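Local coordinates for putative carboxynorspermidine decarboxylase protein (Sinorhizobium meliloti, PDB 3MT1) that probably catalyses the pyridoxal 5'-phosphate-dependent decarboxylation of carboxynorspermidine and carboxyspermidine, yielding norspermidine and spermidine for polyamine biosynthesis, at residues B[61-66]-B[91-96]; B[29-34]-B[71-76]; B[7-12]-B[39-44]. One frame throughout, in Å; residues are numbered along the deposited sequence.

Contact 1 (B[61-66]-B[91-96]); sequences FEVRLG and SHADKI
The His92 imidazole lies against the base of the Arg64 side chain, and the main evidence is a CH-pi contact: Arg64 CA stands 4.0 Å from the centroid of the His92 ring. That line is only 8° off the ring normal, so the carbon is over the middle of the face rather than at the rim. CB also lies over this face, and CG and CD pass the NE2 side of the ring. Arg64 CB is 3.8 Å from His92 NE2, while Arg64 CG is 4.1 Å from His92 CE1. Because CG is anti to the backbone N (chi1 176°) and the chain stays extended as far as NE, the guanidinium is carried beyond the imidazole, its plane tilted 18° from that of the ring.

Apolar contacts come from Val63, both of whose methyls meet one carbon from the same side: CG1 and CG2 of Val63 are each 4.0 Å from His92 CB. CG2 of Val63 also reaches the methyl of Ala93, at 4.2 Å from Ala93 CB. These residues belong to successive beta-alpha units of the parallel eight-stranded barrel found in fold-type III pyridoxal phosphate decarboxylases. Helix 60-70 flanks the barrel, and the contact joins it to the turn that leads from helix 83-92 into strand 95-98; Val63 and Ala93 also touch strand 73-77.

The polar partners named here lie outside the two segments. Arg64 NE forms a salt bridge with Glu68, and the arginine makes a cation-pi contact with Tyr357 of the second subunit. The carbonyl oxygen of His92 is hydrogen-bonded to Thr74 OG1. Between the segments themselves, Arg64 NE and His92 NE2 remain 4.7 Å apart, too far for a direct bond.

Contact 2 (B[29-34]-B[71-76]); sequences GAKALL and GKETHA
Leu33 meets His75 and Glu73 inside the parallel eight-stranded barrel, the TIM-type barrel of this decarboxylase family. Strands 31-35 and 73-77 are not paired: strand 54-57 runs between them, and the closest CA atoms, of Leu33 and Glu73, are 7.9 Å apart. The contact is therefore made mainly by side chains, from residues two apart on each strand that face the interior: Lys31 and Leu33 on one, Glu73 and His75 on the other.

From its backbone, Leu33 CB points toward 71-76. The next bond puts CG anti to the carbonyl carbon (chi1 -45°), and CG divides the chain between two neighbours. One branch, CD2, approaches the backbone of Glu73, lying 4.2 Å from Glu73 O. The other, CD1, sits over one face of the imidazole in a CH-pi contact, 3.5 Å from the centroid of the His75 ring and 11° off its normal. The small offset places the methyl over the middle of the face; the two side chains cross at about a right angle.

A second contact lies at the ring edge: Glu73 OE2 is in the imidazole plane, and His75 NE2 donates to it at 2.8 Å, with an N-H...O angle of 163°, on the anti side and tilted out of the carboxylate plane. The same carboxylate oxygen forms a salt bridge with Lys95, so two donors grip it, and both would probably favour its charged form. An alanine in place of His75 would probably leave Leu33 CD1 without the face it covers and Glu73 OE2 without one of these donors. Tyr228 meets the imidazole from strand 226-229.

Lys31 crosses Glu73 nearly perpendicularly and touches it through carbon: CD of Lys31 is 4.0 Å from Glu73 OE1, whereas Lys31 NZ stays 4.9 Å from that oxygen.

Contact 3 (B[7-12]-B[39-44]); sequences YLIDKA and FATWSV
Ile9 provides the larger share of this buried contact, and it does so through a single methyl. Its CB faces the 39-44 loop, CG1 is anti to the carbonyl carbon (chi1 -63°), and the nearly extended second torsion (157°) projects CD1 into the loop, where three side chains receive it.

The closest is Thr41, which reaches back tip to tip: Ile9 CD1 and Thr41 CG2 are 3.9 Å apart. Val44, second in buried surface, approaches with CG1 at 4.5 Å from Ile9 CD1. Phe39 completes the group by presenting its ring edge, its CZ 4.4 Å from Ile9 CD1, with the methyl near the ring plane. All of these are apolar van der Waals contacts.

The loop's own folding brings the three receivers together. Thr41 is the centre of an inverse gamma turn, and Val44 N donates to Thr41 O at 3.2 Å, closing the short 3-10 segment. Thr41 N lies above one face of the Phe39 ring, offset toward its rim, while Val44 CG2 sits at the ring's edge in plane. The side chain of Phe39 is about 8 Å from that of Glu233, a predicted substrate-binding residue, which places the cluster near the probable substrate site.

Strand 6-10, which carries Ile9, runs between strands 240-251 and 339-343 in the mixed sheet of the beta domain. The loop links barrel strand 31-35 to helix 45-49, with Thr41 and Val44 also touching strand 339-343, so the contact joins the barrel to that beta domain.

The three contacts run from the barrel wall to the domain junction. Contacts 1 and 2, centres about 11 Å apart, interlock: their segments alternate along the chain, strands 73-77 and 95-98 are sheet neighbours, and Gly66 O is probably hydrogen-bonded to Gly71 N. Contact 1 lies on the helical side of the strands, contact 2 among side chains inside the barrel. The centre of contact 3 is about 21 Å from that of contact 1 and about 19 Å from that of contact 2. It closes before contact 1 opens but alternates with contact 2. Leu65 packs on Ala40 and Trp42, bridging contacts 1 and 3. Contact 3 ties barrel to beta domain near the probable substrate site, where the second subunit also meets its loop.

Contact 1 (B[61-66]-B[91-96])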
ATOM      1  N   PHE B  61      -2.942 -15.833  -7.862  1.00 29.87           N
ATOM      2  CA  PHE B  61      -4.262 -15.244  -7.811  1.00 28.23           C
ATOM      3  C   PHE B  61      -4.610 -14.498  -9.095  1.00 27.78           C
ATOM      4  O   PHE B  61      -5.743 -14.549  -9.560  1.00 27.89           O
ATOM      5  CB  PHE B  61      -4.413 -14.382  -6.603  1.00 27.93           C
ATOM      6  CG  PHE B  61      -4.493 -15.148  -5.303  1.00 25.39           C
ATOM      7  CD1 PHE B  61      -4.558 -16.526  -5.280  1.00 21.40           C
ATOM      8  CD2 PHE B  61      -4.550 -14.454  -4.088  1.00 24.52           C
ATOM      9  CE1 PHE B  61      -4.639 -17.220  -4.091  1.00 21.96           C
ATOM     10  CE2 PHE B  61      -4.674 -15.148  -2.870  1.00 25.26           C
ATOM     11  CZ  PHE B  61      -4.715 -16.540  -2.873  1.00 24.36           C
ATOM     12  N   GLU B  62      -3.623 -13.867  -9.713  1.00 27.36           N
ATOM     13  CA  GLU B  62      -3.899 -13.129 -10.933  1.00 27.17           C
ATOM     14  C   GLU B  62      -4.260 -14.037 -12.111  1.00 27.11           C
ATOM     15  O   GLU B  62      -5.281 -13.782 -12.805  1.00 26.30           O
ATOM     16  CB  GLU B  62      -2.803 -12.120 -11.272  1.00 27.05           C
ATOM     17  CG  GLU B  62      -2.908 -10.864 -10.410  1.00 29.87           C
ATOM     18  CD  GLU B  62      -1.895  -9.699 -10.758  1.00 34.91           C
ATOM     19  OE1 GLU B  62      -0.894  -9.893 -11.505  1.00 30.49           O
ATOM     20  OE2 GLU B  62      -2.141  -8.562 -10.256  1.00 38.75           O
ATOM     21  N   VAL B  63      -3.478 -15.102 -12.309  1.00 26.39           N
ATOM     22  CA  VAL B  63      -3.825 -16.080 -13.322  1.00 27.63           C
ATOM     23  C   VAL B  63      -5.199 -16.728 -13.105  1.00 27.66           C
ATOM     24  O   VAL B  63      -5.966 -16.888 -14.050  1.00 27.89           O
ATOM     25  CB  VAL B  63      -2.728 -17.152 -13.556  1.00 29.41           C
ATOM     26  CG1 VAL B  63      -2.794 -18.313 -12.517  1.00 29.51           C
ATOM     27  CG2 VAL B  63      -2.876 -17.716 -14.972  1.00 31.01           C
ATOM     28  N   ARG B  64      -5.530 -17.063 -11.873  1.00 27.48           N
ATOM     29  CA  ARG B  64      -6.894 -17.537 -11.598  1.00 28.75           C
ATOM     30  C   ARG B  64      -7.964 -16.461 -11.929  1.00 29.58           C
ATOM     31  O   ARG B  64      -9.018 -16.767 -12.571  1.00 30.11           O
ATOM     32  CB  ARG B  64      -7.025 -18.005 -10.149  1.00 29.60           C
ATOM     33  CG  ARG B  64      -8.406 -18.412  -9.738  1.00 28.62           C
ATOM     34  CD  ARG B  64      -8.316 -19.267  -8.499  1.00 30.19           C
ATOM     35  NE  ARG B  64      -9.630 -19.631  -7.979  1.00 33.51           N
ATOM     36  CZ  ARG B  64      -9.834 -20.230  -6.812  1.00 34.34           C
ATOM     37  NH1 ARG B  64      -8.812 -20.503  -6.018  1.00 37.01           N
ATOM     38  NH2 ARG B  64     -11.066 -20.510  -6.413  1.00 35.29           N
ATOM     39  N   LEU B  65      -7.694 -15.219 -11.540  1.00 27.95           N
ATOM     40  CA  LEU B  65      -8.667 -14.183 -11.799  1.00 29.09           C
ATOM     41  C   LEU B  65      -8.887 -14.052 -13.299  1.00 30.08           C
ATOM     42  O   LEU B  65     -10.022 -13.913 -13.712  1.00 32.33           O
ATOM     43  CB  LEU B  65      -8.249 -12.825 -11.204  1.00 28.13           C
ATOM     44  CG  LEU B  65      -9.162 -11.640 -11.510  1.00 26.92           C
ATOM     45  CD1 LEU B  65     -10.470 -11.710 -10.731  1.00 27.77           C
ATOM     46  CD2 LEU B  65      -8.489 -10.389 -11.186  1.00 27.16           C
ATOM     47  N   GLY B  66      -7.811 -14.110 -14.105  1.00 30.52           N
ATOM     48  CA  GLY B  66      -7.897 -13.909 -15.549  1.00 30.60           C
ATOM     49  C   GLY B  66      -8.647 -15.063 -16.193  1.00 33.33           C
ATOM     50  O   GLY B  66      -9.502 -14.840 -17.048  1.00 33.39           O
ATOM     51  N   SER B  91      -2.574 -25.292 -14.629  1.00 41.55           N
ATOM     52  CA  SER B  91      -3.931 -25.620 -15.006  1.00 42.19           C
ATOM     53  C   SER B  91      -4.791 -24.423 -15.396  1.00 40.94           C
ATOM     54  O   SER B  91      -5.792 -24.612 -16.017  1.00 41.91           O
ATOM     55  CB  SER B  91      -4.619 -26.395 -13.903  1.00 43.19           C
ATOM     56  OG  SER B  91      -4.784 -25.556 -12.801  1.00 44.78           O
ATOM     57  N   HIS B  92      -4.411 -23.201 -15.048  1.00 40.11           N
ATOM     58  CA  HIS B  92      -5.198 -22.015 -15.463  1.00 39.60           C
ATOM     59  C   HIS B  92      -4.624 -21.398 -16.734  1.00 39.29           C
ATOM     60  O   HIS B  92      -5.351 -20.772 -17.480  1.00 39.18           O
ATOM     61  CB  HIS B  92      -5.258 -20.901 -14.386  1.00 38.16           C
ATOM     62  CG  HIS B  92      -6.022 -21.260 -13.145  1.00 38.07           C
ATOM     63  ND1 HIS B  92      -7.377 -21.506 -13.144  1.00 40.99           N
ATOM     64  CD2 HIS B  92      -5.625 -21.370 -11.854  1.00 37.48           C
ATOM     65  CE1 HIS B  92      -7.773 -21.787 -11.911  1.00 41.57           C
ATOM     66  NE2 HIS B  92      -6.728 -21.710 -11.109  1.00 38.99           N
ATOM     67  N   ALA B  93      -3.329 -21.580 -16.969  1.00 39.97           N
ATOM     68  CA  ALA B  93      -2.628 -20.848 -18.019  1.00 40.56           C
ATOM     69  C   ALA B  93      -2.618 -21.581 -19.358  1.00 42.16           C
ATOM     70  O   ALA B  93      -2.587 -22.805 -19.391  1.00 43.98           O
ATOM     71  CB  ALA B  93      -1.194 -20.548 -17.579  1.00 39.96           C
ATOM     72  N   ASP B  94      -2.625 -20.830 -20.456  1.00 42.55           N
ATOM     73  CA  ASP B  94      -2.364 -21.374 -21.794  1.00 43.58           C
ATOM     74  C   ASP B  94      -0.902 -21.260 -22.170  1.00 43.65           C
ATOM     75  O   ASP B  94      -0.365 -22.070 -22.905  1.00 44.98           O
ATOM     76  CB  ASP B  94      -3.194 -20.619 -22.813  1.00 44.10           C
ATOM     77  CG  ASP B  94      -4.665 -20.863 -22.624  1.00 45.92           C
ATOM     78  OD1 ASP B  94      -5.047 -22.050 -22.575  1.00 50.07           O
ATOM     79  OD2 ASP B  94      -5.433 -19.886 -22.503  1.00 46.12           O
ATOM     80  N   LYS B  95      -0.261 -20.230 -21.660  1.00 43.04           N
ATOM     81  CA  LYS B  95       1.148 -20.058 -21.819  1.00 42.87           C
ATOM     82  C   LYS B  95       1.707 -19.766 -20.444  1.00 42.83           C
ATOM     83  O   LYS B  95       1.014 -19.187 -19.570  1.00 42.19           O
ATOM     84  CB  LYS B  95       1.432 -18.945 -22.832  1.00 42.54           C
ATOM     85  CG  LYS B  95       1.032 -19.387 -24.248  1.00 43.39           C
ATOM     86  CD  LYS B  95       1.486 -18.430 -25.331  1.00 45.19           C
ATOM     87  CE  LYS B  95       0.986 -18.801 -26.732  1.00 42.78           C
ATOM     88  NZ  LYS B  95      -0.512 -18.719 -26.792  1.00 42.91           N
ATOM     89  N   ILE B  96       2.944 -20.213 -20.232  1.00 42.83           N
ATOM     90  CA  ILE B  96       3.647 -19.963 -18.979  1.00 41.66           C
ATOM     91  C   ILE B  96       5.020 -19.466 -19.356  1.00 41.83           C
ATOM     92  O   ILE B  96       5.602 -19.931 -20.330  1.00 42.27           O
ATOM     93  CB  ILE B  96       3.711 -21.225 -18.071  1.00 42.45           C
ATOM     94  CG1 ILE B  96       4.204 -20.838 -16.664  1.00 42.90           C
ATOM     95  CG2 ILE B  96       4.568 -22.301 -18.677  1.00 41.09           C
ATOM     96  CD1 ILE B  96       4.085 -21.960 -15.639  1.00 42.16           C
TER

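Contact 2 (B[29-34]-B[71-76])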
ATOM      1  N   GLY B  29      -2.530  -7.801 -36.562  1.00 43.52           N
ATOM      2  CA  GLY B  29      -2.643  -9.240 -36.281  1.00 43.42           C
ATOM      3  C   GLY B  29      -1.940  -9.621 -34.983  1.00 43.26           C
ATOM      4  O   GLY B  29      -1.778 -10.803 -34.661  1.00 43.48           O
ATOM      5  N   ALA B  30      -1.501  -8.618 -34.229  1.00 43.26           N
ATOM      6  CA  ALA B  30      -0.882  -8.859 -32.941  1.00 42.52           C
ATOM      7  C   ALA B  30      -2.029  -9.079 -31.954  1.00 42.55           C
ATOM      8  O   ALA B  30      -3.163  -8.648 -32.201  1.00 43.46           O
ATOM      9  CB  ALA B  30      -0.006  -7.692 -32.540  1.00 41.70           C
ATOM     10  N   LYS B  31      -1.766  -9.793 -30.866  1.00 42.21           N
ATOM     11  CA  LYS B  31      -2.807 -10.007 -29.856  1.00 41.67           C
ATOM     12  C   LYS B  31      -2.493  -9.148 -28.633  1.00 40.34           C
ATOM     13  O   LYS B  31      -1.360  -8.845 -28.388  1.00 39.45           O
ATOM     14  CB  LYS B  31      -2.928 -11.492 -29.514  1.00 41.55           C
ATOM     15  CG  LYS B  31      -3.697 -12.301 -30.589  1.00 44.90           C
ATOM     16  CD  LYS B  31      -3.696 -13.793 -30.297  1.00 48.05           C
ATOM     17  CE  LYS B  31      -4.186 -14.580 -31.497  1.00 51.50           C
ATOM     18  NZ  LYS B  31      -5.674 -14.655 -31.474  1.00 55.69           N
ATOM     19  N   ALA B  32      -3.517  -8.737 -27.897  1.00 40.51           N
ATOM     20  CA  ALA B  32      -3.356  -7.862 -26.740  1.00 40.10           C
ATOM     21  C   ALA B  32      -3.949  -8.522 -25.515  1.00 39.06           C
ATOM     22  O   ALA B  32      -5.108  -9.008 -25.558  1.00 39.82           O
ATOM     23  CB  ALA B  32      -4.063  -6.518 -26.972  1.00 40.98           C
ATOM     24  N   LEU B  33      -3.169  -8.512 -24.429  1.00 37.03           N
ATOM     25  CA  LEU B  33      -3.591  -9.069 -23.153  1.00 35.12           C
ATOM     26  C   LEU B  33      -3.572  -7.985 -22.076  1.00 34.39           C
ATOM     27  O   LEU B  33      -2.617  -7.214 -21.978  1.00 34.29           O
ATOM     28  CB  LEU B  33      -2.682 -10.221 -22.758  1.00 34.01           C
ATOM     29  CG  LEU B  33      -2.308 -11.257 -23.806  1.00 34.84           C
ATOM     30  CD1 LEU B  33      -1.194 -12.183 -23.309  1.00 33.11           C
ATOM     31  CD2 LEU B  33      -3.507 -12.066 -24.195  1.00 35.13           C
ATOM     32  N   LEU B  34      -4.632  -7.912 -21.275  1.00 34.03           N
ATOM     33  CA  LEU B  34      -4.664  -6.943 -20.179  1.00 33.99           C
ATOM     34  C   LEU B  34      -3.639  -7.366 -19.131  1.00 33.12           C
ATOM     35  O   LEU B  34      -3.674  -8.501 -18.686  1.00 33.69           O
ATOM     36  CB  LEU B  34      -6.065  -6.912 -19.545  1.00 34.09           C
ATOM     37  CG  LEU B  34      -6.319  -6.068 -18.289  1.00 33.72           C
ATOM     38  CD1 LEU B  34      -5.954  -4.574 -18.534  1.00 34.05           C
ATOM     39  CD2 LEU B  34      -7.758  -6.201 -17.800  1.00 32.65           C
ATOM     40  N   GLY B  71     -11.399 -14.929 -19.082  1.00 37.44           N
ATOM     41  CA  GLY B  71     -11.489 -15.950 -20.120  1.00 38.26           C
ATOM     42  C   GLY B  71     -10.512 -15.702 -21.248  1.00 38.14           C
ATOM     43  O   GLY B  71      -9.591 -14.887 -21.105  1.00 37.53           O
ATOM     44  N   LYS B  72     -10.719 -16.396 -22.367  1.00 39.67           N
ATOM     45  CA  LYS B  72      -9.866 -16.289 -23.567  1.00 40.59           C
ATOM     46  C   LYS B  72      -8.437 -16.781 -23.234  1.00 40.06           C
ATOM     47  O   LYS B  72      -8.300 -17.742 -22.484  1.00 40.66           O
ATOM     48  CB  LYS B  72      -9.888 -14.869 -24.173  1.00 40.79           C
ATOM     49  CG  LYS B  72     -11.264 -14.401 -24.762  1.00 43.20           C
ATOM     50  CD  LYS B  72     -11.049 -13.205 -25.730  1.00 43.87           C
ATOM     51  CE  LYS B  72     -12.287 -12.862 -26.559  1.00 45.05           C
ATOM     52  NZ  LYS B  72     -12.022 -11.725 -27.519  1.00 44.41           N
ATOM     53  N   GLU B  73      -7.398 -16.162 -23.774  1.00 39.17           N
ATOM     54  CA  GLU B  73      -6.038 -16.617 -23.504  1.00 39.99           C
ATOM     55  C   GLU B  73      -5.501 -16.068 -22.167  1.00 39.59           C
ATOM     56  O   GLU B  73      -5.586 -14.852 -21.893  1.00 39.88           O
ATOM     57  CB  GLU B  73      -5.098 -16.182 -24.644  1.00 39.92           C
ATOM     58  CG  GLU B  73      -4.378 -17.366 -25.303  1.00 42.02           C
ATOM     59  CD  GLU B  73      -3.329 -16.968 -26.325  1.00 40.16           C
ATOM     60  OE1 GLU B  73      -3.727 -16.671 -27.489  1.00 42.40           O
ATOM     61  OE2 GLU B  73      -2.128 -16.993 -25.955  1.00 34.76           O
ATOM     62  N   THR B  74      -4.948 -16.946 -21.335  1.00 39.25           N
ATOM     63  CA  THR B  74      -4.303 -16.508 -20.098  1.00 38.96           C
ATOM     64  C   THR B  74      -2.821 -16.853 -20.092  1.00 37.64           C
ATOM     65  O   THR B  74      -2.440 -17.995 -20.348  1.00 37.98           O
ATOM     66  CB  THR B  74      -5.005 -17.068 -18.788  1.00 40.01           C
ATOM     67  OG1 THR B  74      -4.413 -18.311 -18.419  1.00 43.38           O
ATOM     68  CG2 THR B  74      -6.505 -17.248 -18.975  1.00 38.73           C
ATOM     69  N   HIS B  75      -1.997 -15.855 -19.808  1.00 36.65           N
ATOM     70  CA  HIS B  75      -0.530 -16.019 -19.742  1.00 36.01           C
ATOM     71  C   HIS B  75      -0.095 -15.862 -18.315  1.00 35.49           C
ATOM     72  O   HIS B  75      -0.572 -14.971 -17.607  1.00 35.17           O
ATOM     73  CB  HIS B  75       0.203 -14.981 -20.593  1.00 34.97           C
ATOM     74  CG  HIS B  75       0.122 -15.238 -22.064  1.00 36.43           C
ATOM     75  ND1 HIS B  75       1.076 -14.779 -22.952  1.00 34.56           N
ATOM     76  CD2 HIS B  75      -0.789 -15.927 -22.804  1.00 35.11           C
ATOM     77  CE1 HIS B  75       0.736 -15.144 -24.179  1.00 35.32           C
ATOM     78  NE2 HIS B  75      -0.384 -15.852 -24.113  1.00 36.29           N
ATOM     79  N   ALA B  76       0.794 -16.744 -17.891  1.00 35.69           N
ATOM     80  CA  ALA B  76       1.340 -16.665 -16.550  1.00 36.44           C
ATOM     81  C   ALA B  76       2.810 -16.294 -16.588  1.00 36.93           C
ATOM     82  O   ALA B  76       3.561 -16.821 -17.399  1.00 38.18           O
ATOM     83  CB  ALA B  76       1.124 -17.994 -15.803  1.00 36.26           C
TER

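Contact 3 (B[7-12]-B[39-44])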
ATOM      1  N   TYR B   7     -13.718   5.586  -6.883  1.00 31.53           N
ATOM      2  CA  TYR B   7     -13.072   5.556  -8.179  1.00 30.40           C
ATOM      3  C   TYR B   7     -14.193   5.456  -9.184  1.00 32.03           C
ATOM      4  O   TYR B   7     -15.040   4.553  -9.071  1.00 33.87           O
ATOM      5  CB  TYR B   7     -12.200   4.310  -8.318  1.00 29.28           C
ATOM      6  CG  TYR B   7     -11.057   4.139  -7.326  1.00 28.31           C
ATOM      7  CD1 TYR B   7     -11.177   3.249  -6.252  1.00 29.41           C
ATOM      8  CD2 TYR B   7      -9.835   4.795  -7.507  1.00 25.53           C
ATOM      9  CE1 TYR B   7     -10.135   3.060  -5.339  1.00 29.36           C
ATOM     10  CE2 TYR B   7      -8.768   4.615  -6.606  1.00 27.51           C
ATOM     11  CZ  TYR B   7      -8.927   3.739  -5.516  1.00 31.03           C
ATOM     12  OH  TYR B   7      -7.901   3.531  -4.594  1.00 29.86           O
ATOM     13  N   LEU B   8     -14.223   6.341 -10.178  1.00 32.40           N
ATOM     14  CA  LEU B   8     -15.325   6.313 -11.147  1.00 33.24           C
ATOM     15  C   LEU B   8     -14.809   5.888 -12.501  1.00 32.87           C
ATOM     16  O   LEU B   8     -14.034   6.594 -13.138  1.00 33.34           O
ATOM     17  CB  LEU B   8     -16.000   7.677 -11.226  1.00 34.40           C
ATOM     18  CG  LEU B   8     -17.219   7.866 -12.137  1.00 36.42           C
ATOM     19  CD1 LEU B   8     -18.248   6.847 -11.898  1.00 35.15           C
ATOM     20  CD2 LEU B   8     -17.859   9.257 -11.937  1.00 37.75           C
ATOM     21  N   ILE B   9     -15.203   4.713 -12.936  1.00 33.05           N
ATOM     22  CA  ILE B   9     -14.759   4.253 -14.214  1.00 32.93           C
ATOM     23  C   ILE B   9     -15.761   4.683 -15.273  1.00 34.77           C
ATOM     24  O   ILE B   9     -16.921   4.276 -15.242  1.00 35.76           O
ATOM     25  CB  ILE B   9     -14.580   2.741 -14.221  1.00 33.22           C
ATOM     26  CG1 ILE B   9     -13.480   2.342 -13.215  1.00 32.28           C
ATOM     27  CG2 ILE B   9     -14.302   2.235 -15.665  1.00 31.96           C
ATOM     28  CD1 ILE B   9     -13.610   0.873 -12.729  1.00 32.66           C
ATOM     29  N   ASP B  10     -15.301   5.529 -16.191  1.00 35.25           N
ATOM     30  CA  ASP B  10     -16.152   6.028 -17.248  1.00 38.25           C
ATOM     31  C   ASP B  10     -16.296   5.005 -18.398  1.00 37.42           C
ATOM     32  O   ASP B  10     -15.374   4.800 -19.196  1.00 35.34           O
ATOM     33  CB  ASP B  10     -15.666   7.407 -17.770  1.00 39.74           C
ATOM     34  CG  ASP B  10     -16.609   7.999 -18.831  1.00 46.57           C
ATOM     35  OD1 ASP B  10     -17.342   8.980 -18.521  1.00 52.42           O
ATOM     36  OD2 ASP B  10     -16.652   7.455 -19.980  1.00 50.59           O
ATOM     37  N   LYS B  11     -17.485   4.415 -18.497  1.00 38.25           N
ATOM     38  CA  LYS B  11     -17.745   3.413 -19.500  1.00 38.68           C
ATOM     39  C   LYS B  11     -17.358   3.882 -20.932  1.00 39.71           C
ATOM     40  O   LYS B  11     -16.686   3.154 -21.681  1.00 38.43           O
ATOM     41  CB  LYS B  11     -19.208   2.980 -19.443  1.00 40.58           C
ATOM     42  CG  LYS B  11     -19.385   1.626 -20.030  1.00 40.45           C
ATOM     43  CD  LYS B  11     -20.756   1.347 -20.426  1.00 44.20           C
ATOM     44  CE  LYS B  11     -20.791  -0.000 -21.127  1.00 45.86           C
ATOM     45  NZ  LYS B  11     -22.070  -0.194 -21.847  1.00 49.13           N
ATOM     46  N   ALA B  12     -17.772   5.088 -21.309  1.00 41.47           N
ATOM     47  CA  ALA B  12     -17.473   5.587 -22.661  1.00 43.49           C
ATOM     48  C   ALA B  12     -15.962   5.800 -22.960  1.00 42.38           C
ATOM     49  O   ALA B  12     -15.519   5.551 -24.077  1.00 42.39           O
ATOM     50  CB  ALA B  12     -18.277   6.851 -22.970  1.00 45.41           C
ATOM     51  N   PHE B  39      -4.326  -3.385 -13.489  1.00 33.04           N
ATOM     52  CA  PHE B  39      -5.788  -3.197 -13.423  1.00 32.01           C
ATOM     53  C   PHE B  39      -6.470  -4.541 -13.445  1.00 30.80           C
ATOM     54  O   PHE B  39      -6.294  -5.291 -14.374  1.00 30.12           O
ATOM     55  CB  PHE B  39      -6.250  -2.397 -14.610  1.00 32.35           C
ATOM     56  CG  PHE B  39      -7.713  -2.083 -14.608  1.00 33.64           C
ATOM     57  CD1 PHE B  39      -8.631  -2.920 -15.291  1.00 33.69           C
ATOM     58  CD2 PHE B  39      -8.180  -0.923 -13.987  1.00 32.52           C
ATOM     59  CE1 PHE B  39     -10.013  -2.613 -15.324  1.00 34.12           C
ATOM     60  CE2 PHE B  39      -9.560  -0.611 -13.989  1.00 34.67           C
ATOM     61  CZ  PHE B  39     -10.482  -1.445 -14.670  1.00 34.98           C
ATOM     62  N   ALA B  40      -7.242  -4.827 -12.404  1.00 30.05           N
ATOM     63  CA  ALA B  40      -7.877  -6.112 -12.195  1.00 28.61           C
ATOM     64  C   ALA B  40      -9.293  -5.915 -11.625  1.00 29.43           C
ATOM     65  O   ALA B  40      -9.826  -6.736 -10.868  1.00 29.64           O
ATOM     66  CB  ALA B  40      -7.015  -6.960 -11.296  1.00 27.00           C
ATOM     67  N   THR B  41      -9.927  -4.828 -12.048  1.00 29.86           N
ATOM     68  CA  THR B  41     -11.265  -4.508 -11.603  1.00 30.74           C
ATOM     69  C   THR B  41     -12.239  -5.295 -12.474  1.00 31.17           C
ATOM     70  O   THR B  41     -12.786  -4.773 -13.477  1.00 31.62           O
ATOM     71  CB  THR B  41     -11.495  -3.036 -11.707  1.00 30.73           C
ATOM     72  OG1 THR B  41     -10.589  -2.397 -10.820  1.00 32.41           O
ATOM     73  CG2 THR B  41     -12.903  -2.659 -11.293  1.00 33.07           C
ATOM     74  N   TRP B  42     -12.463  -6.534 -12.055  1.00 30.19           N
ATOM     75  CA  TRP B  42     -13.087  -7.521 -12.911  1.00 30.87           C
ATOM     76  C   TRP B  42     -14.533  -7.228 -13.352  1.00 33.30           C
ATOM     77  O   TRP B  42     -14.938  -7.694 -14.410  1.00 33.82           O
ATOM     78  CB  TRP B  42     -12.955  -8.934 -12.341  1.00 30.19           C
ATOM     79  CG  TRP B  42     -13.414  -9.134 -10.925  1.00 30.13           C
ATOM     80  CD1 TRP B  42     -12.658  -9.011  -9.781  1.00 27.69           C
ATOM     81  CD2 TRP B  42     -14.703  -9.533 -10.507  1.00 30.93           C
ATOM     82  NE1 TRP B  42     -13.406  -9.270  -8.694  1.00 29.54           N
ATOM     83  CE2 TRP B  42     -14.670  -9.621  -9.101  1.00 33.48           C
ATOM     84  CE3 TRP B  42     -15.884  -9.848 -11.182  1.00 33.53           C
ATOM     85  CZ2 TRP B  42     -15.795  -9.983  -8.344  1.00 35.30           C
ATOM     86  CZ3 TRP B  42     -17.003 -10.230 -10.433  1.00 37.44           C
ATOM     87  CH2 TRP B  42     -16.954 -10.276  -9.029  1.00 36.47           C
ATOM     88  N   SER B  43     -15.279  -6.419 -12.604  1.00 34.24           N
ATOM     89  CA  SER B  43     -16.647  -6.116 -13.011  1.00 36.45           C
ATOM     90  C   SER B  43     -16.784  -5.421 -14.378  1.00 37.29           C
ATOM     91  O   SER B  43     -17.923  -5.293 -14.895  1.00 38.26           O
ATOM     92  CB  SER B  43     -17.350  -5.252 -11.965  1.00 38.06           C
ATOM     93  OG  SER B  43     -16.632  -4.047 -11.796  1.00 38.37           O
ATOM     94  N   VAL B  44     -15.657  -4.951 -14.941  1.00 35.78           N
ATOM     95  CA  VAL B  44     -15.664  -4.367 -16.268  1.00 36.36           C
ATOM     96  C   VAL B  44     -15.007  -5.279 -17.307  1.00 36.37           C
ATOM     97  O   VAL B  44     -14.881  -4.901 -18.470  1.00 36.64           O
ATOM     98  CB  VAL B  44     -15.074  -2.891 -16.319  1.00 36.68           C
ATOM     99  CG1 VAL B  44     -15.831  -1.940 -15.375  1.00 37.53           C
ATOM    100  CG2 VAL B  44     -13.563  -2.853 -16.074  1.00 33.70           C
TER